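Local coordinates for protein lipocalin AI-4 (Rhodnius prolixus, PDB 5H9L) that probably carries small hydrophobic molecules in its lipocalin barrel, as other lipocalins do, and here holds a hydroxylated C20 fatty acid with glutathione nearby, at residues Thr8-Leu13 with Tyr109-Tyr114; His35-Glu40 with Asp121-Phe126; Tyr79-Thr84 with Ser93-Val98. One frame throughout, in Å; residues are numbered along the deposited sequence. Where two conformers were deposited one is given.

In the fold
All three contacts involve one curled antiparallel sheet, the calycin barrel, though contact 1 does so through one of its segments alone, and all touch the bound fatty acid. Contact 3 is a buried hairpin pairing of strands 78-85 and 90-100, with regular backbone bonds and a mostly apolar face turned to the lipid chain. Contact 2, also largely buried, joins strands 30-36 and 120-127, but charged and amide groups take over where the first strand ends. Contact 1 is only partly buried: a loop before helix 23-26 is fastened covalently to strand 105-112. That strand lies between 90-100 and 120-127, so contact 1 touches both others, through Tyr109 with Asp121 and through Tyr114 with Ser93.

Contact 1 (Thr8-Leu13 with Tyr109-Tyr114); sequences TGCNAL and YRCGLY. With EAH ((5S,7E,9E,11Z,14Z)-5-hydroxyicosa-7,9,11,14-tetraenoic acid), chain B; GSH (glutathione), chain C.
The phenol oxygen of Tyr109 takes a nearly straight hydrogen bond from the backbone N of Asn11 (N to OH 3.0 Å, 168°) and shares another with Asp121 on the adjoining strand, so two groups from different parts of the chain grip it. The ring reaches the loop because Tyr109 CG stands anti to its own N (chi1 175°). Near the base of that ring, Leu13 CD1 packs 3.5 Å from Tyr109 CB, while CB of Asn11 touches the hydroxyl end. The carboxamide of Asn11 turns back on its own loop: OD1 accepts from Leu13 N at 2.9 Å, the donor standing above the carbonyl plane, and closes an Asx turn. Beside the tyrosine, the Cys10-Cys111 disulfide (SG to SG 2.0 Å, chi3 -80°) ties the N-terminal loop to the barrel strand. On that strand Arg110 grips the ligand carboxylate with two nitrogens, NE to O2 at 2.8 Å and NH2 to O1 at 2.9 Å, while ligand C9 lies over one face of its guanidinium. Covalent and polar links thus fasten the loop to one strand, whose arginine probably favours the ionised form of the bound fatty acid.

Contact 2 (His35-Glu40 with Asp121-Phe126); sequences HSRDSE and DNFLLF. With EAH ((5S,7E,9E,11Z,14Z)-5-hydroxyicosa-7,9,11,14-tetraenoic acid), chain B.
Arg37 reaches along Asn122 and Phe123 to Asp121. Its CB touches Asn122 OD1 at 3.4 Å. With CG anti to the backbone N and a bend at chi3 (66°), the chain brings its guanidinium over Asn122 CA. NE bonds Asp38 OD1, and NH2 bonds Asp38 OD2 at 3.0 Å, a side-on grip that meets both oxygens from above the carboxylate plane. NH2 also makes a salt bridge to Asp121 OD1 at 2.9 Å, with the two groups' planes 58° apart. Arg37 NH1 lies at the edge of the Phe123 ring, 3.6 Å from Phe123 CD1. It also donates to a water that in turn donates to Asp121 OD2, the oxygen shared with Tyr109. This network sits where strand 30-36 leaves its antiparallel pairing with strand 120-127 in the lipocalin barrel; Leu125 N to His35 O and Arg37 N to Phe123 O are the stronger backbone bonds there. Beyond them the Asn122 amide stands in for a backbone partner: OD1 accepts from Asp38 N at 2.9 Å and ND2 donates to Asp38 O at 3.0 Å. Ser36 OG reaches that same carbonyl from its opposite face. ND2 also gives a hydrogen bond to the ligand carboxylate, its O1 lying 3.0 Å away.

Contact 3 (Tyr79-Thr84 with Ser93-Val98); sequences YSFQCT and SYMAVV. With EAH ((5S,7E,9E,11Z,14Z)-5-hydroxyicosa-7,9,11,14-tetraenoic acid), chain B.
Four backbone hydrogen bonds join Tyr79 and Phe81 to Met95 and Ser93, the shortest and straightest running from Phe81 N to Ser93 O (2.7 Å, 174°). They build an antiparallel beta hairpin of strands 78-85 and 90-100 in the wall of the lipocalin barrel. Tyr79 with Met95 and Phe81 with Ser93 are hydrogen-bonded pairs; Ser80 with Tyr94, between them, is a non-hydrogen-bonded pair. There Tyr94 CA approaches Tyr79 O at 3.2 Å, adding a CA-H...O contact to the regular bonds.

The two faces of the hairpin differ in chemistry. On the face of Ser80 and Tyr94, the serine CB lies 3.7 Å from Tyr94 CE2. Ser80 OG stands anti to its backbone N (chi1 171°), beside the phenol ring, and a single water bridges this hydroxyl to Tyr94 OH. Residues of the N-terminal region, Val3 and Pro7, pack on the same tyrosine.

The other face carries Phe81, Ser93 and Met95 and meets the fatty acid. Ser93 sets its CB and OG against the chain around C10 and C14, while its hydroxyl is hydrogen-bonded to Tyr114; a polar group thereby sits against the lipid chain with its bonding need met by the protein. Phe81 touches ligand C13 through CB, and the sulfur of Cys83, in disulfide with Cys67, lies close to the same carbon. Across the pair Met95 bends at chi2 and chi3, and its thioether makes an oblique Met-aromatic contact with Phe81, the line from ring centroid to sulfur 65° off the ring normal. Met95 SD touches ring and lipid at once, 3.7 Å from Phe81 CE1 and 3.5 Å from ligand C17.

Contact 1 (Thr8-Leu13 with Tyr109-Tyr114)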
loop_
_atom_site.group_PDB
_atom_site.type_symbol
_atom_site.label_atom_id
_atom_site.label_comp_id
_atom_site.label_asym_id
_atom_site.label_seq_id
_atom_site.Cartn_x
_atom_site.Cartn_y
_atom_site.Cartn_z
ATOM N N THR A 8 10.593 -7.558 -11.971
ATOM C CA THR A 8 11.222 -8.815 -11.607
ATOM C C THR A 8 11.723 -8.749 -10.164
ATOM O O THR A 8 12.437 -7.820 -9.791
ATOM C CB THR A 8 12.382 -9.133 -12.558
ATOM O OG1 THR A 8 11.906 -9.083 -13.911
ATOM C CG2 THR A 8 12.970 -10.510 -12.266
ATOM N N GLY A 9 11.343 -9.732 -9.359
ATOM C CA GLY A 9 11.739 -9.747 -7.959
ATOM C C GLY A 9 10.594 -9.359 -7.041
ATOM O O GLY A 9 10.605 -9.649 -5.845
ATOM N N CYS A 10 9.605 -8.683 -7.600
ATOM C CA CYS A 10 8.418 -8.353 -6.827
ATOM C C CYS A 10 7.511 -9.570 -6.743
ATOM O O CYS A 10 7.397 -10.334 -7.691
ATOM C CB CYS A 10 7.684 -7.165 -7.442
ATOM S SG CYS A 10 8.559 -5.607 -7.229
ATOM N N ASN A 11 6.888 -9.757 -5.589
ATOM C CA ASN A 11 6.061 -10.930 -5.334
ATOM C C ASN A 11 4.651 -10.751 -5.904
ATOM O O ASN A 11 3.905 -9.877 -5.468
ATOM C CB ASN A 11 6.011 -11.195 -3.823
ATOM C CG ASN A 11 5.470 -12.577 -3.466
ATOM O OD1 ASN A 11 4.790 -13.235 -4.258
ATOM N ND2 ASN A 11 5.761 -13.012 -2.244
ATOM N N ALA A 12 4.288 -11.583 -6.872
ATOM C CA ALA A 12 2.961 -11.505 -7.483
ATOM C C ALA A 12 1.858 -12.039 -6.566
ATOM O O ALA A 12 0.675 -11.836 -6.846
ATOM C CB ALA A 12 2.942 -12.250 -8.808
ATOM N N LEU A 13 2.249 -12.714 -5.481
ATOM C CA LEU A 13 1.314 -13.181 -4.452
ATOM C C LEU A 13 0.195 -14.054 -5.017
ATOM O O LEU A 13 -0.937 -14.019 -4.548
ATOM C CB LEU A 13 0.723 -11.987 -3.682
ATOM C CG LEU A 13 1.782 -11.265 -2.843
ATOM C CD1 LEU A 13 1.212 -10.034 -2.183
ATOM C CD2 LEU A 13 2.372 -12.215 -1.802
ATOM N N TYR A 109 0.263 -5.059 -0.197
ATOM C CA TYR A 109 1.644 -5.315 -0.550
ATOM C C TYR A 109 2.111 -4.201 -1.472
ATOM O O TYR A 109 1.372 -3.819 -2.381
ATOM C CB TYR A 109 1.759 -6.686 -1.227
ATOM C CG TYR A 109 3.136 -7.018 -1.750
ATOM C CD1 TYR A 109 4.167 -7.377 -0.893
ATOM C CD2 TYR A 109 3.398 -6.991 -3.113
ATOM C CE1 TYR A 109 5.429 -7.683 -1.382
ATOM C CE2 TYR A 109 4.647 -7.286 -3.606
ATOM C CZ TYR A 109 5.658 -7.629 -2.739
ATOM O OH TYR A 109 6.908 -7.934 -3.255
ATOM N N ARG A 110 3.327 -3.704 -1.274
ATOM C CA ARG A 110 3.864 -2.632 -2.094
ATOM C C ARG A 110 5.279 -3.017 -2.505
ATOM O O ARG A 110 6.026 -3.585 -1.715
ATOM C CB ARG A 110 3.855 -1.298 -1.342
ATOM C CG ARG A 110 4.309 -0.117 -2.191
ATOM C CD ARG A 110 3.966 1.234 -1.586
ATOM N NE ARG A 110 4.685 1.464 -0.345
ATOM C CZ ARG A 110 4.414 2.446 0.514
ATOM N NH1 ARG A 110 3.422 3.299 0.272
ATOM N NH2 ARG A 110 5.117 2.561 1.624
ATOM N N CYS A 111 5.657 -2.713 -3.741
ATOM C CA CYS A 111 6.983 -3.067 -4.233
ATOM C C CYS A 111 7.419 -2.106 -5.328
ATOM O O CYS A 111 6.589 -1.585 -6.063
ATOM C CB CYS A 111 6.986 -4.509 -4.753
ATOM S SG CYS A 111 8.601 -5.215 -5.226
ATOM N N GLY A 112 8.721 -1.876 -5.437
ATOM C CA GLY A 112 9.246 -1.050 -6.509
ATOM C C GLY A 112 10.749 -1.196 -6.583
ATOM O O GLY A 112 11.373 -1.733 -5.661
ATOM N N LEU A 113 11.332 -0.739 -7.689
ATOM C CA LEU A 113 12.785 -0.762 -7.872
ATOM C C LEU A 113 13.431 0.535 -7.409
ATOM O O LEU A 113 14.558 0.528 -6.907
ATOM C CB LEU A 113 13.154 -1.016 -9.341
ATOM C CG LEU A 113 12.707 -2.358 -9.920
ATOM C CD1 LEU A 113 13.159 -2.484 -11.366
ATOM C CD2 LEU A 113 13.234 -3.511 -9.085
ATOM N N TYR A 114 12.718 1.641 -7.602
ATOM C CA TYR A 114 13.172 2.965 -7.172
ATOM C C TYR A 114 14.611 3.247 -7.602
ATOM O O TYR A 114 15.437 3.706 -6.807
ATOM C CB TYR A 114 13.019 3.110 -5.650
ATOM C CG TYR A 114 11.662 2.658 -5.161
ATOM C CD1 TYR A 114 10.505 3.355 -5.502
ATOM C CD2 TYR A 114 11.528 1.520 -4.384
ATOM C CE1 TYR A 114 9.255 2.932 -5.070
ATOM C CE2 TYR A 114 10.282 1.089 -3.950
ATOM C CZ TYR A 114 9.149 1.802 -4.295
ATOM O OH TYR A 114 7.914 1.387 -3.882
HETATM O O1 EAH B . 7.198 0.711 2.308
HETATM C C1 EAH B . 7.702 0.228 1.265
HETATM O O2 EAH B . 6.976 0.013 0.264
HETATM C C2 EAH B . 9.176 -0.120 1.238
HETATM C C3 EAH B . 9.939 0.929 0.471
HETATM C C4 EAH B . 9.729 2.250 1.162
HETATM C C5 EAH B . 9.865 3.358 0.147
HETATM O O3 EAH B . 10.029 4.575 0.835
HETATM C C6 EAH B . 8.713 3.455 -0.602
HETATM C C7 EAH B . 7.831 4.433 -1.018
HETATM C C8 EAH B . 6.804 4.154 -1.840
HETATM C C9 EAH B . 5.598 5.058 -1.809
HETATM C C10 EAH B . 4.556 4.850 -2.632
HETATM C C11 EAH B . 3.284 5.620 -2.374
HETATM C C12 EAH B . 2.150 5.478 -3.093
HETATM C C13 EAH B . 1.987 4.530 -4.263
HETATM C C14 EAH B . 1.889 3.091 -3.799
HETATM C C15 EAH B . 0.812 2.560 -3.174
HETATM C C16 EAH B . -0.448 3.337 -2.852
HETATM C C17 EAH B . -1.228 2.622 -1.766
HETATM C C18 EAH B . -2.202 3.561 -1.089
HETATM C C19 EAH B . -3.632 3.155 -1.372
HETATM C C20 EAH B . -4.569 3.938 -0.470
HETATM N N1 GSH C . 17.314 6.017 -4.002
HETATM C CA1 GSH C . 17.004 6.611 -5.243
HETATM C C1 GSH C . 17.509 8.041 -5.255
HETATM O O11 GSH C . 17.958 8.564 -4.194
HETATM O O12 GSH C . 17.480 8.710 -6.330
HETATM C CB1 GSH C . 15.494 6.620 -5.484
HETATM C CG1 GSH C . 14.776 7.325 -4.331
HETATM C CD1 GSH C . 13.286 7.350 -4.563
HETATM O OE1 GSH C . 12.788 7.115 -5.651
HETATM N N2 GSH C . 12.432 7.674 -3.442
HETATM C CA2 GSH C . 11.001 7.709 -3.660
HETATM C C2 GSH C . 10.476 8.916 -2.903
HETATM O O2 GSH C . 10.996 10.004 -3.037
HETATM C CB2 GSH C . 10.366 6.459 -3.204
HETATM S SG2 GSH C . 11.041 5.916 -1.646
HETATM N N3 GSH C . 9.368 8.774 -2.021
HETATM C CA3 GSH C . 8.904 9.934 -1.331
HETATM C C3 GSH C . 8.032 9.451 -0.203
HETATM O O31 GSH C . 7.521 10.289 0.573
HETATM O O32 GSH C . 7.832 8.223 -0.057
#

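Contact 2 (His35-Glu40 with Asp121-Phe126)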
loop_
_atom_site.group_PDB
_atom_site.type_symbol
_atom_site.label_atom_id
_atom_site.label_comp_id
_atom_site.label_asym_id
_atom_site.label_seq_id
_atom_site.Cartn_x
_atom_site.Cartn_y
_atom_site.Cartn_z
ATOM N N HIS A 35 0.609 0.655 10.330
ATOM C CA HIS A 35 1.579 -0.415 10.638
ATOM C C HIS A 35 2.230 -0.900 9.365
ATOM O O HIS A 35 1.636 -0.810 8.299
ATOM C CB HIS A 35 0.923 -1.623 11.320
ATOM C CG HIS A 35 0.254 -1.321 12.618
ATOM N ND1 HIS A 35 -0.914 -0.597 12.701
ATOM C CD2 HIS A 35 0.562 -1.693 13.880
ATOM C CE1 HIS A 35 -1.275 -0.502 13.969
ATOM N NE2 HIS A 35 -0.399 -1.161 14.703
ATOM N N SER A 36 3.426 -1.464 9.485
ATOM C CA SER A 36 4.082 -2.058 8.324
ATOM C C SER A 36 5.080 -3.117 8.767
ATOM O O SER A 36 5.539 -3.107 9.910
ATOM C CB SER A 36 4.771 -0.979 7.486
ATOM O OG SER A 36 5.763 -0.298 8.246
ATOM N N ARG A 37 5.412 -4.043 7.871
ATOM C CA ARG A 37 6.404 -5.063 8.197
ATOM C C ARG A 37 7.775 -4.437 8.476
ATOM O O ARG A 37 8.431 -4.765 9.468
ATOM C CB ARG A 37 6.525 -6.077 7.056
ATOM C CG ARG A 37 7.478 -7.225 7.362
ATOM C CD ARG A 37 7.807 -8.049 6.125
ATOM N NE ARG A 37 8.567 -7.250 5.169
ATOM C CZ ARG A 37 8.664 -7.496 3.870
ATOM N NH1 ARG A 37 8.050 -8.546 3.326
ATOM N NH2 ARG A 37 9.379 -6.681 3.106
ATOM N N ASP A 38 8.197 -3.553 7.573
ATOM C CA ASP A 38 9.481 -2.858 7.674
ATOM C C ASP A 38 9.157 -1.411 7.925
ATOM O O ASP A 38 8.202 -0.904 7.354
ATOM C CB ASP A 38 10.316 -2.975 6.399
ATOM C CG ASP A 38 10.542 -4.403 5.958
ATOM O OD1 ASP A 38 10.454 -5.327 6.790
ATOM O OD2 ASP A 38 10.821 -4.594 4.758
ATOM N N SER A 39 9.939 -0.740 8.761
ATOM C CA SER A 39 9.655 0.656 9.060
ATOM C C SER A 39 10.931 1.479 9.158
ATOM O O SER A 39 11.998 0.966 9.481
ATOM C CB SER A 39 8.843 0.776 10.355
ATOM O OG SER A 39 9.526 0.207 11.461
ATOM N N GLU A 40 10.793 2.765 8.867
ATOM C CA GLU A 40 11.891 3.708 8.966
ATOM C C GLU A 40 11.901 4.329 10.346
ATOM O O GLU A 40 10.955 4.154 11.122
ATOM C CB GLU A 40 11.751 4.814 7.916
ATOM C CG GLU A 40 11.393 4.347 6.521
ATOM C CD GLU A 40 10.847 5.476 5.669
ATOM O OE1 GLU A 40 10.369 6.476 6.246
ATOM O OE2 GLU A 40 10.897 5.368 4.425
ATOM N N ASP A 121 10.342 -4.007 -1.023
ATOM C CA ASP A 121 8.914 -4.247 -0.866
ATOM C C ASP A 121 8.499 -4.170 0.599
ATOM O O ASP A 121 9.340 -3.985 1.481
ATOM C CB ASP A 121 8.494 -5.584 -1.518
ATOM C CG ASP A 121 9.069 -6.812 -0.837
ATOM O OD1 ASP A 121 9.770 -6.698 0.188
ATOM O OD2 ASP A 121 8.799 -7.932 -1.337
ATOM N N ASN A 122 7.207 -4.294 0.852
ATOM C CA ASN A 122 6.687 -4.149 2.212
ATOM C C ASN A 122 5.269 -4.663 2.273
ATOM O O ASN A 122 4.585 -4.700 1.249
ATOM C CB ASN A 122 6.709 -2.678 2.651
ATOM C CG ASN A 122 6.997 -2.494 4.136
ATOM O OD1 ASN A 122 6.929 -3.429 4.930
ATOM N ND2 ASN A 122 7.325 -1.260 4.515
ATOM N N PHE A 123 4.826 -5.039 3.472
ATOM C CA PHE A 123 3.397 -5.216 3.724
ATOM C C PHE A 123 2.940 -4.086 4.624
ATOM O O PHE A 123 3.624 -3.732 5.581
ATOM C CB PHE A 123 3.099 -6.575 4.348
ATOM C CG PHE A 123 3.210 -7.724 3.380
ATOM C CD1 PHE A 123 4.417 -8.355 3.166
ATOM C CD2 PHE A 123 2.083 -8.173 2.707
ATOM C CE1 PHE A 123 4.515 -9.420 2.280
ATOM C CE2 PHE A 123 2.163 -9.219 1.833
ATOM C CZ PHE A 123 3.382 -9.858 1.618
ATOM N N LEU A 124 1.784 -3.528 4.291
ATOM C CA LEU A 124 1.294 -2.277 4.865
ATOM C C LEU A 124 -0.089 -2.497 5.422
ATOM O O LEU A 124 -0.939 -3.070 4.747
ATOM C CB LEU A 124 1.236 -1.175 3.804
ATOM C CG LEU A 124 2.504 -0.926 2.979
ATOM C CD1 LEU A 124 2.234 0.105 1.883
ATOM C CD2 LEU A 124 3.640 -0.478 3.854
ATOM N N LEU A 125 -0.322 -2.029 6.639
ATOM C CA LEU A 125 -1.674 -2.030 7.180
ATOM C C LEU A 125 -2.219 -0.605 7.218
ATOM O O LEU A 125 -1.668 0.281 7.905
ATOM C CB LEU A 125 -1.712 -2.648 8.575
ATOM C CG LEU A 125 -3.092 -2.706 9.227
ATOM C CD1 LEU A 125 -4.035 -3.595 8.437
ATOM C CD2 LEU A 125 -2.997 -3.200 10.652
ATOM N N PHE A 126 -3.298 -0.396 6.467
ATOM C CA PHE A 126 -4.016 0.871 6.455
ATOM C C PHE A 126 -5.288 0.771 7.279
ATOM O O PHE A 126 -5.936 -0.287 7.352
ATOM C CB PHE A 126 -4.365 1.279 5.021
ATOM C CG PHE A 126 -3.173 1.633 4.176
ATOM C CD1 PHE A 126 -2.440 0.640 3.535
ATOM C CD2 PHE A 126 -2.788 2.955 4.015
ATOM C CE1 PHE A 126 -1.342 0.976 2.757
ATOM C CE2 PHE A 126 -1.695 3.288 3.253
ATOM C CZ PHE A 126 -0.989 2.304 2.607
HETATM O O1 EAH B . 7.198 0.711 2.308
HETATM C C1 EAH B . 7.702 0.228 1.265
HETATM O O2 EAH B . 6.976 0.013 0.264
HETATM C C2 EAH B . 9.176 -0.120 1.238
HETATM C C3 EAH B . 9.939 0.929 0.471
HETATM C C4 EAH B . 9.729 2.250 1.162
HETATM C C5 EAH B . 9.865 3.358 0.147
HETATM O O3 EAH B . 10.029 4.575 0.835
HETATM C C6 EAH B . 8.713 3.455 -0.602
HETATM C C7 EAH B . 7.831 4.433 -1.018
HETATM C C8 EAH B . 6.804 4.154 -1.840
HETATM C C9 EAH B . 5.598 5.058 -1.809
HETATM C C10 EAH B . 4.556 4.850 -2.632
HETATM C C11 EAH B . 3.284 5.620 -2.374
HETATM C C12 EAH B . 2.150 5.478 -3.093
HETATM C C13 EAH B . 1.987 4.530 -4.263
HETATM C C14 EAH B . 1.889 3.091 -3.799
HETATM C C15 EAH B . 0.812 2.560 -3.174
HETATM C C16 EAH B . -0.448 3.337 -2.852
HETATM C C17 EAH B . -1.228 2.622 -1.766
HETATM C C18 EAH B . -2.202 3.561 -1.089
HETATM C C19 EAH B . -3.632 3.155 -1.372
HETATM C C20 EAH B . -4.569 3.938 -0.470
HETATM O O HOH W 1 8.470 -9.643 0.644
HETATM O O HOH W 2 11.426 -2.743 2.832
#

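Contact 3 (Tyr79-Thr84 with Ser93-Val98)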
loop_
_atom_site.group_PDB
_atom_site.type_symbol
_atom_site.label_atom_id
_atom_site.label_comp_id
_atom_site.label_asym_id
_atom_site.label_seq_id
_atom_site.Cartn_x
_atom_site.Cartn_y
_atom_site.Cartn_z
ATOM N N TYR A 79 -1.644 -2.638 -9.165
ATOM C CA TYR A 79 -1.727 -1.290 -9.690
ATOM C C TYR A 79 -0.325 -0.720 -9.784
ATOM O O TYR A 79 0.524 -1.019 -8.939
ATOM C CB TYR A 79 -2.612 -0.408 -8.788
ATOM C CG TYR A 79 -4.059 -0.801 -8.847
ATOM C CD1 TYR A 79 -4.540 -1.867 -8.100
ATOM C CD2 TYR A 79 -4.938 -0.137 -9.686
ATOM C CE1 TYR A 79 -5.858 -2.249 -8.184
ATOM C CE2 TYR A 79 -6.250 -0.497 -9.760
ATOM C CZ TYR A 79 -6.706 -1.555 -9.019
ATOM O OH TYR A 79 -8.028 -1.917 -9.110
ATOM N N SER A 80 -0.090 0.112 -10.789
ATOM C CA SER A 80 1.143 0.869 -10.915
ATOM C C SER A 80 0.809 2.324 -10.637
ATOM O O SER A 80 -0.136 2.853 -11.222
ATOM C CB SER A 80 1.745 0.698 -12.311
ATOM O OG SER A 80 2.836 1.576 -12.535
ATOM N N PHE A 81 1.562 2.957 -9.740
ATOM C CA PHE A 81 1.393 4.383 -9.468
ATOM C C PHE A 81 2.598 5.197 -9.901
ATOM O O PHE A 81 3.744 4.875 -9.577
ATOM C CB PHE A 81 1.096 4.615 -7.979
ATOM C CG PHE A 81 -0.317 4.286 -7.601
ATOM C CD1 PHE A 81 -0.680 2.991 -7.251
ATOM C CD2 PHE A 81 -1.297 5.258 -7.654
ATOM C CE1 PHE A 81 -2.011 2.687 -6.930
ATOM C CE2 PHE A 81 -2.624 4.957 -7.343
ATOM C CZ PHE A 81 -2.978 3.676 -6.986
ATOM N N GLN A 82 2.334 6.257 -10.650
ATOM C CA GLN A 82 3.356 7.216 -11.023
ATOM C C GLN A 82 3.221 8.407 -10.092
ATOM O O GLN A 82 2.171 9.050 -10.061
ATOM C CB GLN A 82 3.198 7.627 -12.488
ATOM C CG GLN A 82 4.349 8.447 -13.030
ATOM C CD GLN A 82 5.671 7.707 -12.954
ATOM O OE1 GLN A 82 6.715 8.302 -12.688
ATOM N NE2 GLN A 82 5.630 6.397 -13.178
ATOM N N CYS A 83 4.279 8.686 -9.338
ATOM C CA CYS A 83 4.226 9.666 -8.252
ATOM C C CYS A 83 5.216 10.802 -8.458
ATOM O O CYS A 83 6.309 10.605 -9.000
ATOM C CB CYS A 83 4.507 9.003 -6.904
ATOM S SG CYS A 83 3.374 7.663 -6.449
ATOM N N THR A 84 4.830 11.994 -8.017
ATOM C CA THR A 84 5.722 13.147 -8.044
ATOM C C THR A 84 5.723 13.780 -6.665
ATOM O O THR A 84 4.696 13.813 -5.989
ATOM C CB THR A 84 5.312 14.185 -9.105
ATOM O OG1 THR A 84 3.982 14.647 -8.842
ATOM C CG2 THR A 84 5.374 13.571 -10.493
ATOM N N SER A 93 5.673 3.090 -8.245
ATOM C CA SER A 93 5.481 2.093 -7.198
ATOM C C SER A 93 4.323 1.167 -7.550
ATOM O O SER A 93 3.373 1.592 -8.208
ATOM C CB SER A 93 5.218 2.772 -5.856
ATOM O OG SER A 93 5.235 1.839 -4.782
ATOM N N TYR A 94 4.404 -0.089 -7.133
ATOM C CA TYR A 94 3.386 -1.086 -7.443
ATOM C C TYR A 94 2.720 -1.571 -6.169
ATOM O O TYR A 94 3.379 -1.718 -5.140
ATOM C CB TYR A 94 4.011 -2.267 -8.182
ATOM C CG TYR A 94 4.640 -1.873 -9.493
ATOM C CD1 TYR A 94 5.917 -1.311 -9.537
ATOM C CD2 TYR A 94 3.953 -2.028 -10.693
ATOM C CE1 TYR A 94 6.486 -0.925 -10.732
ATOM C CE2 TYR A 94 4.513 -1.653 -11.881
ATOM C CZ TYR A 94 5.782 -1.104 -11.902
ATOM O OH TYR A 94 6.346 -0.717 -13.097
ATOM N N MET A 95 1.420 -1.837 -6.223
ATOM C CA MET A 95 0.721 -2.332 -5.048
ATOM C C MET A 95 -0.413 -3.285 -5.390
ATOM O O MET A 95 -0.956 -3.244 -6.491
ATOM C CB MET A 95 0.173 -1.159 -4.231
ATOM C CG MET A 95 -0.770 -0.256 -5.036
ATOM S SD MET A 95 -2.247 0.241 -4.163
ATOM C CE MET A 95 -2.685 -1.452 -3.937
ATOM N N ALA A 96 -0.769 -4.144 -4.438
ATOM C CA ALA A 96 -1.988 -4.942 -4.507
ATOM C C ALA A 96 -2.633 -4.966 -3.137
ATOM O O ALA A 96 -1.936 -5.006 -2.110
ATOM C CB ALA A 96 -1.670 -6.362 -4.965
ATOM N N VAL A 97 -3.960 -4.959 -3.126
ATOM C CA VAL A 97 -4.703 -5.142 -1.883
ATOM C C VAL A 97 -4.838 -6.631 -1.573
ATOM O O VAL A 97 -5.478 -7.394 -2.310
ATOM C CB VAL A 97 -6.080 -4.480 -1.951
ATOM C CG1 VAL A 97 -6.818 -4.658 -0.609
ATOM C CG2 VAL A 97 -5.929 -2.991 -2.279
ATOM N N VAL A 98 -4.212 -7.061 -0.489
ATOM C CA VAL A 98 -4.244 -8.462 -0.104
ATOM C C VAL A 98 -5.568 -8.845 0.561
ATOM O O VAL A 98 -6.176 -9.861 0.220
ATOM C CB VAL A 98 -3.087 -8.799 0.839
ATOM C CG1 VAL A 98 -3.120 -10.277 1.229
ATOM C CG2 VAL A 98 -1.751 -8.436 0.187
HETATM O O1 EAH B . 7.198 0.711 2.308
HETATM C C1 EAH B . 7.702 0.228 1.265
HETATM O O2 EAH B . 6.976 0.013 0.264
HETATM C C2 EAH B . 9.176 -0.120 1.238
HETATM C C3 EAH B . 9.939 0.929 0.471
HETATM C C4 EAH B . 9.729 2.250 1.162
HETATM C C5 EAH B . 9.865 3.358 0.147
HETATM O O3 EAH B . 10.029 4.575 0.835
HETATM C C6 EAH B . 8.713 3.455 -0.602
HETATM C C7 EAH B . 7.831 4.433 -1.018
HETATM C C8 EAH B . 6.804 4.154 -1.840
HETATM C C9 EAH B . 5.598 5.058 -1.809
HETATM C C10 EAH B . 4.556 4.850 -2.632
HETATM C C11 EAH B . 3.284 5.620 -2.374
HETATM C C12 EAH B . 2.150 5.478 -3.093
HETATM C C13 EAH B . 1.987 4.530 -4.263
HETATM C C14 EAH B . 1.889 3.091 -3.799
HETATM C C15 EAH B . 0.812 2.560 -3.174
HETATM C C16 EAH B . -0.448 3.337 -2.852
HETATM C C17 EAH B . -1.228 2.622 -1.766
HETATM C C18 EAH B . -2.202 3.561 -1.089
HETATM C C19 EAH B . -3.632 3.155 -1.372
HETATM C C20 EAH B . -4.569 3.938 -0.470
HETATM O O HOH W 3 4.513 0.682 -14.547
#